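Local coordinates for alcohol dehydrogenase (Thermus thermophilus, PDB 2EIH), which probably acts as a zinc-containing oxidoreductase that interconverts alcohols and carbonyl compounds with a nicotinamide coenzyme, at residues 21-26 with 124-129; 148-153 with 177-182; 221-226 with 249-254. All coordinates share one frame; numbering follows the deposited sequence.

Contact 1 (21-26 with 124-129); sequences PVPEPG and YVVLPE
P23 and V126 form the tight centre of this contact, an example of a proline-rich loop lying against a β-strand without sharing backbone bonds with it. CG2 of V126 approaches the pyrrolidine ring of P23 alongside, reaching P23 CB at 3.6 Å and staying almost as near to P23 CG. The valine's other branch serves the next part of the loop: with CG1 of V126 anti to its own backbone N (chi1 163°), that methyl is carried to 3.8 Å from CA of P25. Between the two prolines, V126 CG2 also lies 4.0 Å from E24 C, so one methyl rests on the P23 ring and the carbonyl carbon that follows it, the other on the backbone of P25. Replaced by an alanine, V126 would give up both methyls, and a gap would probably open between the strand and P23, with the P25 backbone losing its apolar neighbour as well.

The loop belongs to the GroES-like part of the medium-chain dehydrogenase fold. It runs in the same direction as strand 124-128 and then leads into strand 29-38, which pairs with 124-128 in antiparallel fashion; V125 and L127 bond through their backbones to V32 and V30 and turn their side chains to I87, on the far side from the loop.

The end at V22 and Y124 is looser and faces solvent. V22 CG2 comes only to 4.2 Å from CD1 of Y124, meeting the ring obliquely, and V22 itself is exposed. E24, back at the tight centre, is exposed too, because its side chain leaves the interface: its CB points away from the strand, and its carboxylate makes a salt bridge from OE2 to R31, whose NH1 also donates to the carbonyl O of P23.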
loop_
_atom_site.group_PDB
_atom_site.type_symbol
_atom_site.label_atom_id
_atom_site.label_comp_id
_atom_site.label_asym_id
_atom_site.label_seq_id
_atom_site.Cartn_x
_atom_site.Cartn_y
_atom_site.Cartn_z
ATOM N N PRO A 21 -12.469 -37.355 28.704
ATOM C CA PRO A 21 -12.783 -38.189 27.545
ATOM C C PRO A 21 -12.128 -37.646 26.279
ATOM O O PRO A 21 -11.916 -36.441 26.152
ATOM C CB PRO A 21 -14.312 -38.146 27.492
ATOM C CG PRO A 21 -14.636 -36.810 28.085
ATOM C CD PRO A 21 -13.681 -36.719 29.247
ATOM N N VAL A 22 -11.801 -38.546 25.357
ATOM C CA VAL A 22 -11.164 -38.163 24.100
ATOM C C VAL A 22 -12.148 -37.518 23.138
ATOM O O VAL A 22 -13.136 -38.134 22.739
ATOM C CB VAL A 22 -10.546 -39.377 23.389
ATOM C CG1 VAL A 22 -10.219 -39.028 21.941
ATOM C CG2 VAL A 22 -9.292 -39.818 24.119
ATOM N N PRO A 23 -11.879 -36.263 22.738
ATOM C CA PRO A 23 -12.761 -35.550 21.809
ATOM C C PRO A 23 -12.875 -36.245 20.454
ATOM O O PRO A 23 -11.955 -36.935 20.013
ATOM C CB PRO A 23 -12.118 -34.167 21.712
ATOM C CG PRO A 23 -10.661 -34.454 21.966
ATOM C CD PRO A 23 -10.717 -35.432 23.103
ATOM N N GLU A 24 -14.015 -36.063 19.801
ATOM C CA GLU A 24 -14.238 -36.685 18.509
ATOM C C GLU A 24 -14.312 -35.641 17.394
ATOM O O GLU A 24 -15.056 -34.658 17.483
ATOM C CB GLU A 24 -15.522 -37.519 18.556
ATOM C CG GLU A 24 -15.406 -38.870 17.865
ATOM C CD GLU A 24 -14.266 -39.710 18.421
ATOM O OE1 GLU A 24 -14.189 -39.873 19.656
ATOM O OE2 GLU A 24 -13.459 -40.229 17.626
ATOM N N PRO A 25 -13.531 -35.844 16.326
ATOM C CA PRO A 25 -13.512 -34.914 15.199
ATOM C C PRO A 25 -14.792 -34.865 14.371
ATOM O O PRO A 25 -15.313 -35.896 13.942
ATOM C CB PRO A 25 -12.310 -35.388 14.393
ATOM C CG PRO A 25 -12.340 -36.859 14.606
ATOM C CD PRO A 25 -12.600 -36.963 16.096
ATOM N N GLY A 26 -15.277 -33.648 14.148
ATOM C CA GLY A 26 -16.475 -33.456 13.358
ATOM C C GLY A 26 -16.256 -33.795 11.894
ATOM O O GLY A 26 -15.342 -34.546 11.552
ATOM N N TYR A 124 -4.661 -35.102 23.495
ATOM C CA TYR A 124 -5.401 -34.990 22.246
ATOM C C TYR A 124 -6.177 -33.692 22.165
ATOM O O TYR A 124 -6.586 -33.133 23.178
ATOM C CB TYR A 124 -6.393 -36.148 22.081
ATOM C CG TYR A 124 -5.763 -37.509 22.101
ATOM C CD1 TYR A 124 -5.513 -38.171 23.307
ATOM C CD2 TYR A 124 -5.399 -38.138 20.908
ATOM C CE1 TYR A 124 -4.906 -39.426 23.317
ATOM C CE2 TYR A 124 -4.791 -39.388 20.918
ATOM C CZ TYR A 124 -4.553 -40.025 22.125
ATOM O OH TYR A 124 -3.958 -41.267 22.130
ATOM N N VAL A 125 -6.383 -33.213 20.951
ATOM C CA VAL A 125 -7.131 -31.996 20.775
ATOM C C VAL A 125 -7.763 -32.085 19.397
ATOM O O VAL A 125 -7.190 -32.652 18.470
ATOM C CB VAL A 125 -6.200 -30.743 20.918
ATOM C CG1 VAL A 125 -5.245 -30.658 19.741
ATOM C CG2 VAL A 125 -7.042 -29.475 21.047
ATOM N N VAL A 126 -8.966 -31.550 19.279
ATOM C CA VAL A 126 -9.678 -31.585 18.024
ATOM C C VAL A 126 -9.891 -30.180 17.529
ATOM O O VAL A 126 -10.431 -29.344 18.254
ATOM C CB VAL A 126 -11.055 -32.241 18.192
ATOM C CG1 VAL A 126 -11.937 -31.912 17.001
ATOM C CG2 VAL A 126 -10.903 -33.736 18.347
ATOM N N LEU A 127 -9.457 -29.909 16.303
ATOM C CA LEU A 127 -9.656 -28.583 15.721
ATOM C C LEU A 127 -9.960 -28.681 14.228
ATOM O O LEU A 127 -9.816 -29.748 13.628
ATOM C CB LEU A 127 -8.441 -27.674 15.971
ATOM C CG LEU A 127 -6.999 -28.082 15.706
ATOM C CD1 LEU A 127 -6.149 -26.839 15.565
ATOM C CD2 LEU A 127 -6.489 -28.952 16.837
ATOM N N PRO A 128 -10.417 -27.579 13.613
ATOM C CA PRO A 128 -10.729 -27.609 12.179
ATOM C C PRO A 128 -9.495 -27.825 11.294
ATOM O O PRO A 128 -8.408 -27.357 11.613
ATOM C CB PRO A 128 -11.402 -26.256 11.942
ATOM C CG PRO A 128 -10.806 -25.377 12.996
ATOM C CD PRO A 128 -10.765 -26.277 14.209
ATOM N N GLU A 129 -9.665 -28.537 10.184
ATOM C CA GLU A 129 -8.547 -28.807 9.276
ATOM C C GLU A 129 -7.834 -27.540 8.818
ATOM O O GLU A 129 -6.704 -27.599 8.341
ATOM C CB GLU A 129 -9.017 -29.602 8.041
ATOM C CG GLU A 129 -10.082 -28.894 7.192
ATOM C CD GLU A 129 -10.413 -29.639 5.899
ATOM O OE1 GLU A 129 -11.398 -29.249 5.230
ATOM O OE2 GLU A 129 -9.686 -30.598 5.542
#

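Contact 2 (148-153 with 177-182); sequences PLTFLT and SGVSVA
F151 meets A182 where helix 148-161 packs against the start of helix 180-189, and its ring shows how a side chain can leave its helix in one direction and make its contact in another. The CB of F151 is directed away from segment 177-182. At chi1 -83° the ring nevertheless swings back, and its first atom, CG, already lies 3.9 Å from A182 CB. Further out, CD2 is 3.7 Å from the same methyl, and CE2 is 3.6 Å from A182 CB, while also nearing A182 CA. CD1 and CE1, on the other side of the ring, are slightly farther from that methyl. At the tip, CZ is 3.8 Å from A182 CB and touches A182 CA as well. These nearly equal distances mean that the methyl sits over the middle of one ring face, a CH-pi contact only 10° off the ring normal. I300 of helix 297-306 adds to the packing of this phenylalanine.

Helix 180-189 follows strand 169-172 and leads to strand 193-198, so A182 belongs to the first β-α-β unit of the Rossmann fold. The type II' turn from S177 to S180, with G178 at positive phi, probably corresponds to the glycine-rich loop that binds the coenzyme in related dehydrogenases.

That turn has its own neighbours on helix 148-161. T150 sends CG2 to 3.5 Å from the carbonyl O of G178. A further turn along, T153 keeps OG1 beside its backbone N (chi1 -62°), which leaves CG2 on the opposite side from that N and 3.7 Å from V179 CG1, the two side chains crossing at about a right angle. M157 touches V179 from the next turn of the same helix.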
loop_
_atom_site.group_PDB
_atom_site.type_symbol
_atom_site.label_atom_id
_atom_site.label_comp_id
_atom_site.label_asym_id
_atom_site.label_seq_id
_atom_site.Cartn_x
_atom_site.Cartn_y
_atom_site.Cartn_z
ATOM N N PRO A 148 4.291 -21.120 16.136
ATOM C CA PRO A 148 3.023 -20.446 15.852
ATOM C C PRO A 148 2.685 -19.115 16.533
ATOM O O PRO A 148 2.895 -18.041 15.953
ATOM C CB PRO A 148 2.005 -21.539 16.111
ATOM C CG PRO A 148 2.738 -22.766 15.716
ATOM C CD PRO A 148 4.054 -22.549 16.404
ATOM N N LEU A 149 2.135 -19.182 17.739
ATOM C CA LEU A 149 1.716 -17.987 18.471
ATOM C C LEU A 149 2.710 -16.811 18.412
ATOM O O LEU A 149 2.348 -15.725 17.945
ATOM C CB LEU A 149 1.411 -18.362 19.934
ATOM C CG LEU A 149 0.537 -17.523 20.900
ATOM C CD1 LEU A 149 1.026 -16.083 20.932
ATOM C CD2 LEU A 149 -0.923 -17.587 20.503
ATOM N N THR A 150 3.949 -16.989 18.872
ATOM C CA THR A 150 4.876 -15.858 18.837
ATOM C C THR A 150 5.317 -15.451 17.445
ATOM O O THR A 150 5.401 -14.263 17.155
ATOM C CB THR A 150 6.149 -16.085 19.704
ATOM O OG1 THR A 150 6.707 -17.376 19.433
ATOM C CG2 THR A 150 5.831 -15.947 21.181
ATOM N N PHE A 151 5.610 -16.410 16.575
ATOM C CA PHE A 151 6.016 -16.003 15.239
ATOM C C PHE A 151 4.928 -15.242 14.486
ATOM O O PHE A 151 5.225 -14.287 13.775
ATOM C CB PHE A 151 6.546 -17.188 14.431
ATOM C CG PHE A 151 7.980 -17.480 14.719
ATOM C CD1 PHE A 151 8.332 -18.235 15.824
ATOM C CD2 PHE A 151 8.986 -16.867 13.978
ATOM C CE1 PHE A 151 9.666 -18.367 16.205
ATOM C CE2 PHE A 151 10.323 -16.987 14.344
ATOM C CZ PHE A 151 10.656 -17.744 15.470
ATOM N N LEU A 152 3.670 -15.624 14.663
ATOM C CA LEU A 152 2.596 -14.914 13.983
ATOM C C LEU A 152 2.436 -13.497 14.504
ATOM O O LEU A 152 2.198 -12.575 13.736
ATOM C CB LEU A 152 1.275 -15.665 14.146
ATOM C CG LEU A 152 1.181 -16.940 13.313
ATOM C CD1 LEU A 152 0.119 -17.858 13.892
ATOM C CD2 LEU A 152 0.853 -16.574 11.871
ATOM N N THR A 153 2.570 -13.333 15.814
ATOM C CA THR A 153 2.427 -12.030 16.435
ATOM C C THR A 153 3.583 -11.121 16.036
ATOM O O THR A 153 3.381 -9.951 15.729
ATOM C CB THR A 153 2.379 -12.165 17.965
ATOM O OG1 THR A 153 1.237 -12.943 18.328
ATOM C CG2 THR A 153 2.301 -10.801 18.628
ATOM N N SER A 177 12.128 -12.522 25.900
ATOM C CA SER A 177 10.798 -12.489 26.483
ATOM C C SER A 177 9.726 -12.088 25.460
ATOM O O SER A 177 9.903 -11.143 24.686
ATOM C CB SER A 177 10.809 -11.509 27.659
ATOM O OG SER A 177 9.596 -11.541 28.398
ATOM N N GLY A 178 8.618 -12.823 25.470
ATOM C CA GLY A 178 7.518 -12.544 24.564
ATOM C C GLY A 178 7.799 -12.832 23.102
ATOM O O GLY A 178 8.196 -13.943 22.733
ATOM N N VAL A 179 7.602 -11.824 22.262
ATOM C CA VAL A 179 7.823 -11.976 20.835
ATOM C C VAL A 179 9.166 -11.455 20.339
ATOM O O VAL A 179 9.418 -11.451 19.141
ATOM C CB VAL A 179 6.705 -11.267 20.052
ATOM C CG1 VAL A 179 5.386 -11.998 20.271
ATOM C CG2 VAL A 179 6.580 -9.822 20.522
ATOM N N SER A 180 10.027 -11.025 21.256
ATOM C CA SER A 180 11.328 -10.487 20.867
ATOM C C SER A 180 12.186 -11.485 20.078
ATOM O O SER A 180 12.772 -11.128 19.056
ATOM C CB SER A 180 12.102 -10.013 22.095
ATOM O OG SER A 180 12.262 -11.032 23.048
ATOM N N VAL A 181 12.255 -12.731 20.546
ATOM C CA VAL A 181 13.042 -13.753 19.880
ATOM C C VAL A 181 12.660 -13.840 18.410
ATOM O O VAL A 181 13.533 -13.849 17.525
ATOM C CB VAL A 181 12.845 -15.129 20.558
ATOM C CG1 VAL A 181 13.359 -16.241 19.662
ATOM C CG2 VAL A 181 13.585 -15.149 21.888
ATOM N N ALA A 182 11.360 -13.912 18.140
ATOM C CA ALA A 182 10.876 -13.993 16.758
ATOM C C ALA A 182 11.037 -12.661 16.004
ATOM O O ALA A 182 11.370 -12.650 14.822
ATOM C CB ALA A 182 9.399 -14.431 16.755
#

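Contact 3 (221-226 with 249-254); sequences PDWPKE and EGVIKA
W223 and P224, at the start of helix 223-230, lie against G250 of helix 248-254, where the lack of a side chain lets rings come close to a helix backbone. Ring-to-backbone contacts dominate. CH2 of W223 is 3.8 Å from G250 C, meeting it obliquely, and the pyrrolidine of P224 brings CB to 3.5 Å from G250 O and CG to 3.6 Å from G250 CA. That carbonyl is already engaged within its own helix, accepting the N-H of A254.

The purely apolar pairs are looser. P224 CB lies 4.0 Å from K253 CB and 4.4 Å from A254 CB, while W223 CH2 reaches V251 CG2 at 4.2 Å. Within its own segment, P224 CD sits above one face of the indole, offset toward its rim.

Both helices belong to the Rossmann domain and flank its parallel sheet: W223 also touches V216 of strand 214-217, and V251 touches V239 of strand 236-241. With ring carbons, methyls and a carbonyl already bonded within its own helix at the interface, adhesion rests on close fit and burial of apolar surface rather than on directional bonds.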
loop_
_atom_site.group_PDB
_atom_site.type_symbol
_atom_site.label_atom_id
_atom_site.label_comp_id
_atom_site.label_asym_id
_atom_site.label_seq_id
_atom_site.Cartn_x
_atom_site.Cartn_y
_atom_site.Cartn_z
ATOM N N PRO A 221 19.303 4.421 33.627
ATOM C CA PRO A 221 18.290 5.463 33.419
ATOM C C PRO A 221 18.421 6.265 32.123
ATOM O O PRO A 221 17.576 7.116 31.831
ATOM C CB PRO A 221 18.451 6.339 34.657
ATOM C CG PRO A 221 19.920 6.262 34.917
ATOM C CD PRO A 221 20.188 4.777 34.752
ATOM N N ASP A 222 19.467 5.992 31.346
ATOM C CA ASP A 222 19.700 6.714 30.096
ATOM C C ASP A 222 19.928 5.805 28.894
ATOM O O ASP A 222 20.621 6.187 27.951
ATOM C CB ASP A 222 20.904 7.649 30.249
ATOM C CG ASP A 222 20.590 8.878 31.083
ATOM O OD1 ASP A 222 19.758 9.698 30.635
ATOM O OD2 ASP A 222 21.170 9.023 32.185
ATOM N N TRP A 223 19.343 4.611 28.921
ATOM C CA TRP A 223 19.503 3.675 27.817
ATOM C C TRP A 223 18.936 4.210 26.496
ATOM O O TRP A 223 19.451 3.895 25.420
ATOM C CB TRP A 223 18.874 2.319 28.160
ATOM C CG TRP A 223 17.390 2.336 28.323
ATOM C CD1 TRP A 223 16.683 2.556 29.478
ATOM C CD2 TRP A 223 16.424 2.130 27.296
ATOM N NE1 TRP A 223 15.338 2.496 29.228
ATOM C CE2 TRP A 223 15.149 2.240 27.895
ATOM C CE3 TRP A 223 16.506 1.867 25.924
ATOM C CZ2 TRP A 223 13.962 2.093 27.161
ATOM C CZ3 TRP A 223 15.332 1.720 25.200
ATOM C CH2 TRP A 223 14.078 1.836 25.818
ATOM N N PRO A 224 17.872 5.031 26.556
ATOM C CA PRO A 224 17.320 5.557 25.306
ATOM C C PRO A 224 18.392 6.325 24.540
ATOM O O PRO A 224 18.392 6.358 23.313
ATOM C CB PRO A 224 16.192 6.469 25.787
ATOM C CG PRO A 224 15.754 5.814 27.062
ATOM C CD PRO A 224 17.071 5.485 27.706
ATOM N N LYS A 225 19.309 6.930 25.289
ATOM C CA LYS A 225 20.395 7.716 24.723
ATOM C C LYS A 225 21.371 6.849 23.954
ATOM O O LYS A 225 21.990 7.302 22.989
ATOM C CB LYS A 225 21.136 8.457 25.832
ATOM C CG LYS A 225 20.296 9.525 26.516
ATOM C CD LYS A 225 21.012 10.125 27.719
ATOM C CE LYS A 225 20.253 11.327 28.268
ATOM N NZ LYS A 225 20.148 12.437 27.267
ATOM N N GLU A 226 21.517 5.601 24.381
ATOM C CA GLU A 226 22.422 4.698 23.691
ATOM C C GLU A 226 21.844 4.286 22.345
ATOM O O GLU A 226 22.573 4.158 21.358
ATOM C CB GLU A 226 22.727 3.470 24.552
ATOM C CG GLU A 226 23.999 3.632 25.353
ATOM C CD GLU A 226 25.200 3.907 24.459
ATOM O OE1 GLU A 226 25.596 3.002 23.694
ATOM O OE2 GLU A 226 25.738 5.034 24.504
ATOM N N GLU A 249 8.161 5.337 27.915
ATOM C CA GLU A 249 8.646 6.699 27.838
ATOM C C GLU A 249 10.040 6.676 27.224
ATOM O O GLU A 249 10.417 7.573 26.465
ATOM C CB GLU A 249 8.701 7.306 29.230
ATOM C CG GLU A 249 9.059 8.771 29.245
ATOM C CD GLU A 249 9.290 9.277 30.647
ATOM O OE1 GLU A 249 10.282 8.837 31.273
ATOM O OE2 GLU A 249 8.479 10.105 31.120
ATOM N N GLY A 250 10.803 5.640 27.562
ATOM C CA GLY A 250 12.149 5.499 27.040
ATOM C C GLY A 250 12.126 5.127 25.573
ATOM O O GLY A 250 12.978 5.561 24.795
ATOM N N VAL A 251 11.143 4.314 25.196
ATOM C CA VAL A 251 10.990 3.883 23.813
ATOM C C VAL A 251 10.673 5.098 22.958
ATOM O O VAL A 251 11.335 5.351 21.951
ATOM C CB VAL A 251 9.843 2.876 23.670
ATOM C CG1 VAL A 251 9.663 2.503 22.210
ATOM C CG2 VAL A 251 10.131 1.642 24.503
ATOM N N ILE A 252 9.656 5.849 23.370
ATOM C CA ILE A 252 9.248 7.046 22.648
ATOM C C ILE A 252 10.426 7.989 22.459
ATOM O O ILE A 252 10.543 8.667 21.437
ATOM C CB ILE A 252 8.146 7.785 23.397
ATOM C CG1 ILE A 252 6.876 6.942 23.388
ATOM C CG2 ILE A 252 7.901 9.144 22.752
ATOM C CD1 ILE A 252 5.696 7.621 24.045
ATOM N N LYS A 253 11.303 8.006 23.453
ATOM C CA LYS A 253 12.480 8.852 23.425
ATOM C C LYS A 253 13.492 8.294 22.417
ATOM O O LYS A 253 14.192 9.043 21.722
ATOM C CB LYS A 253 13.105 8.900 24.824
ATOM C CG LYS A 253 13.691 10.255 25.229
ATOM C CD LYS A 253 12.610 11.238 25.687
ATOM C CE LYS A 253 12.048 10.866 27.059
ATOM N NZ LYS A 253 13.099 10.891 28.123
ATOM N N ALA A 254 13.551 6.969 22.332
ATOM C CA ALA A 254 14.480 6.290 21.435
ATOM C C ALA A 254 13.983 6.192 20.001
ATOM O O ALA A 254 14.729 5.816 19.098
ATOM C CB ALA A 254 14.773 4.895 21.968
#

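The three contacts follow one another along the chain without interleaving and spread from one lobe to the other. Contact 1 lies at the surface of the GroES-like domain, the centre of contact 2 about 4 Å from the centre of the chain, and contact 3 near the far side of the Rossmann domain. Centre to centre, contact 2 is about 26 Å from contact 1 and 23 Å from contact 3, whereas contacts 1 and 3 stand 48 Å apart. Helix 180-189 of contact 2 and both helices of contact 3 connect strands of the six-stranded parallel sheet, while helix 148-161 precedes it and borders strand 84-91 of the other domain, placing contact 2 where the two domains meet.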